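Local coordinates for putative cell adhesion protein (Parabacteroides distasonis, PDB 3LIU) that probably serves as a fimbrial subunit of the FimA/Mfa1 family, contributing to pili and cell adhesion, at residues A176-A181 and F282-N287. Residues are numbered along the deposited sequence; the frame is centred on the assembly and turned at random.
Sequences ASIALA and FYVYEN
I178 and F282 face each other as an antiparallel hydrogen-bonded pair, and A176 with V284 forms a second, so residues 282-284 make a short antiparallel strand beside the long strand 172-185. The face carrying A176, I178, F282 and V284 packs against a second sheet, I178 on L309 of strand 308-319 and F282 on I205 of strand 193-213, consistent with the beta-sheet build of FimA-type fimbrillins; strand 172-185 also pairs with strand 358-366. The I178-F282 pair is closed by two bonds, I178 N to F282 O and F282 N to I178 O, both 2.7 Å. At the other pair A176 N meets V284 O at 2.9 Å (N-H...O angle 169°), while V284 N returns a longer 3.1 Å bond to A176 O. The S177-Y283 pair between them is of the non-hydrogen-bonded kind, where CA-H...O contacts take the place of N-H...O bonds: Y283 CA lies 3.3 Å from A176 O.

Along I178, CB is 4.0 Å from F282 O. CG1 stands beside the backbone N (chi1 -60°), and the extended chain carries CD1 to V284 CG2 at 3.7 Å, the two side chains crossing at about a right angle. On the other face the S177 hydroxyl bonds to E281. I178 O lies at the edge of the F282 ring, near its plane, 3.4 Å from CD2.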
loop_
_atom_site.group_PDB
_atom_site.type_symbol
_atom_site.label_atom_id
_atom_site.label_comp_id
_atom_site.label_asym_id
_atom_site.label_seq_id
_atom_site.Cartn_x
_atom_site.Cartn_y
_atom_site.Cartn_z
ATOM N N ALA A 176 0.527 0.382 -1.488
ATOM C CA ALA A 176 0.611 -0.108 -2.883
ATOM C C ALA A 176 -0.635 0.360 -3.600
ATOM O O ALA A 176 -1.654 0.662 -2.948
ATOM C CB ALA A 176 0.701 -1.681 -2.947
ATOM N N SER A 177 -0.566 0.403 -4.943
ATOM C CA SER A 177 -1.685 0.824 -5.764
ATOM C C SER A 177 -2.136 -0.357 -6.582
ATOM O O SER A 177 -1.291 -1.016 -7.193
ATOM C CB SER A 177 -1.244 1.926 -6.713
ATOM O OG SER A 177 -2.226 2.133 -7.729
ATOM N N ILE A 178 -3.436 -0.670 -6.565
ATOM C CA ILE A 178 -3.945 -1.788 -7.341
ATOM C C ILE A 178 -5.025 -1.275 -8.278
ATOM O O ILE A 178 -5.963 -0.562 -7.854
ATOM C CB ILE A 178 -4.510 -2.950 -6.449
ATOM C CG1 ILE A 178 -3.428 -3.511 -5.540
ATOM C CG2 ILE A 178 -5.080 -4.084 -7.307
ATOM C CD1 ILE A 178 -3.924 -4.583 -4.490
ATOM N N ALA A 179 -4.910 -1.626 -9.547
ATOM C CA ALA A 179 -5.903 -1.209 -10.555
ATOM C C ALA A 179 -6.135 -2.288 -11.590
ATOM O O ALA A 179 -5.232 -3.074 -11.896
ATOM C CB ALA A 179 -5.472 0.066 -11.231
ATOM N N LEU A 180 -7.372 -2.327 -12.095
ATOM C CA LEU A 180 -7.765 -3.133 -13.216
ATOM C C LEU A 180 -7.501 -2.322 -14.486
ATOM O O LEU A 180 -8.158 -1.293 -14.737
ATOM C CB LEU A 180 -9.266 -3.506 -13.143
ATOM C CG LEU A 180 -9.801 -4.383 -14.283
ATOM C CD1 LEU A 180 -9.331 -5.831 -14.158
ATOM C CD2 LEU A 180 -11.336 -4.303 -14.412
ATOM N N ALA A 181 -6.540 -2.801 -15.267
ATOM C CA ALA A 181 -6.088 -2.168 -16.483
ATOM C C ALA A 181 -6.978 -2.595 -17.640
ATOM O O ALA A 181 -7.193 -1.838 -18.552
ATOM C CB ALA A 181 -4.645 -2.561 -16.753
ATOM N N PHE A 282 -6.707 1.532 -6.286
ATOM C CA PHE A 282 -7.055 1.234 -4.911
ATOM C C PHE A 282 -5.763 1.175 -4.127
ATOM O O PHE A 282 -4.815 0.539 -4.573
ATOM C CB PHE A 282 -7.726 -0.163 -4.805
ATOM C CG PHE A 282 -9.066 -0.261 -5.516
ATOM C CD1 PHE A 282 -10.214 0.286 -4.955
ATOM C CD2 PHE A 282 -9.167 -0.863 -6.756
ATOM C CE1 PHE A 282 -11.473 0.187 -5.622
ATOM C CE2 PHE A 282 -10.401 -0.951 -7.413
ATOM C CZ PHE A 282 -11.552 -0.432 -6.829
ATOM N N TYR A 283 -5.763 1.755 -2.928
ATOM C CA TYR A 283 -4.619 1.791 -2.070
ATOM C C TYR A 283 -4.779 0.805 -0.922
ATOM O O TYR A 283 -5.818 0.768 -0.243
ATOM C CB TYR A 283 -4.402 3.201 -1.492
ATOM C CG TYR A 283 -4.258 4.314 -2.484
ATOM C CD1 TYR A 283 -3.513 4.138 -3.668
ATOM C CD2 TYR A 283 -4.849 5.553 -2.259
ATOM C CE1 TYR A 283 -3.406 5.157 -4.609
ATOM C CE2 TYR A 283 -4.706 6.585 -3.171
ATOM C CZ TYR A 283 -3.975 6.386 -4.332
ATOM O OH TYR A 283 -3.853 7.399 -5.258
ATOM N N VAL A 284 -3.714 0.037 -0.686
ATOM C CA VAL A 284 -3.753 -1.040 0.292
ATOM C C VAL A 284 -2.388 -1.061 0.959
ATOM O O VAL A 284 -1.416 -0.500 0.412
ATOM C CB VAL A 284 -4.055 -2.450 -0.374
ATOM C CG1 VAL A 284 -5.409 -2.491 -1.016
ATOM C CG2 VAL A 284 -2.992 -2.822 -1.400
ATOM N N TYR A 285 -2.294 -1.702 2.119
ATOM C CA TYR A 285 -0.989 -1.924 2.755
ATOM C C TYR A 285 -0.420 -3.275 2.275
ATOM O O TYR A 285 -1.102 -4.066 1.576
ATOM C CB TYR A 285 -1.080 -1.875 4.299
ATOM C CG TYR A 285 -1.380 -0.513 4.934
ATOM C CD1 TYR A 285 -0.812 0.657 4.448
ATOM C CD2 TYR A 285 -2.193 -0.416 6.058
ATOM C CE1 TYR A 285 -1.054 1.874 5.026
ATOM C CE2 TYR A 285 -2.439 0.841 6.670
ATOM C CZ TYR A 285 -1.883 1.957 6.145
ATOM O OH TYR A 285 -2.116 3.206 6.659
ATOM N N GLU A 286 0.804 -3.565 2.701
ATOM C CA GLU A 286 1.439 -4.822 2.319
ATOM C C GLU A 286 0.666 -6.008 2.841
ATOM O O GLU A 286 0.121 -5.994 3.950
ATOM C CB GLU A 286 2.887 -4.921 2.822
ATOM C CG GLU A 286 3.815 -3.847 2.267
ATOM C CD GLU A 286 5.295 -4.176 2.438
ATOM O OE1 GLU A 286 5.670 -4.664 3.528
ATOM O OE2 GLU A 286 6.085 -3.869 1.498
ATOM N N ASN A 287 0.606 -7.020 1.996
ATOM C CA ASN A 287 0.124 -8.330 2.343
ATOM C C ASN A 287 0.808 -9.386 1.454
ATOM O O ASN A 287 0.556 -9.462 0.239
ATOM C CB ASN A 287 -1.380 -8.412 2.176
ATOM C CG ASN A 287 -1.936 -9.760 2.631
ATOM O OD1 ASN A 287 -1.181 -10.599 3.101
ATOM N ND2 ASN A 287 -3.239 -9.986 2.442
#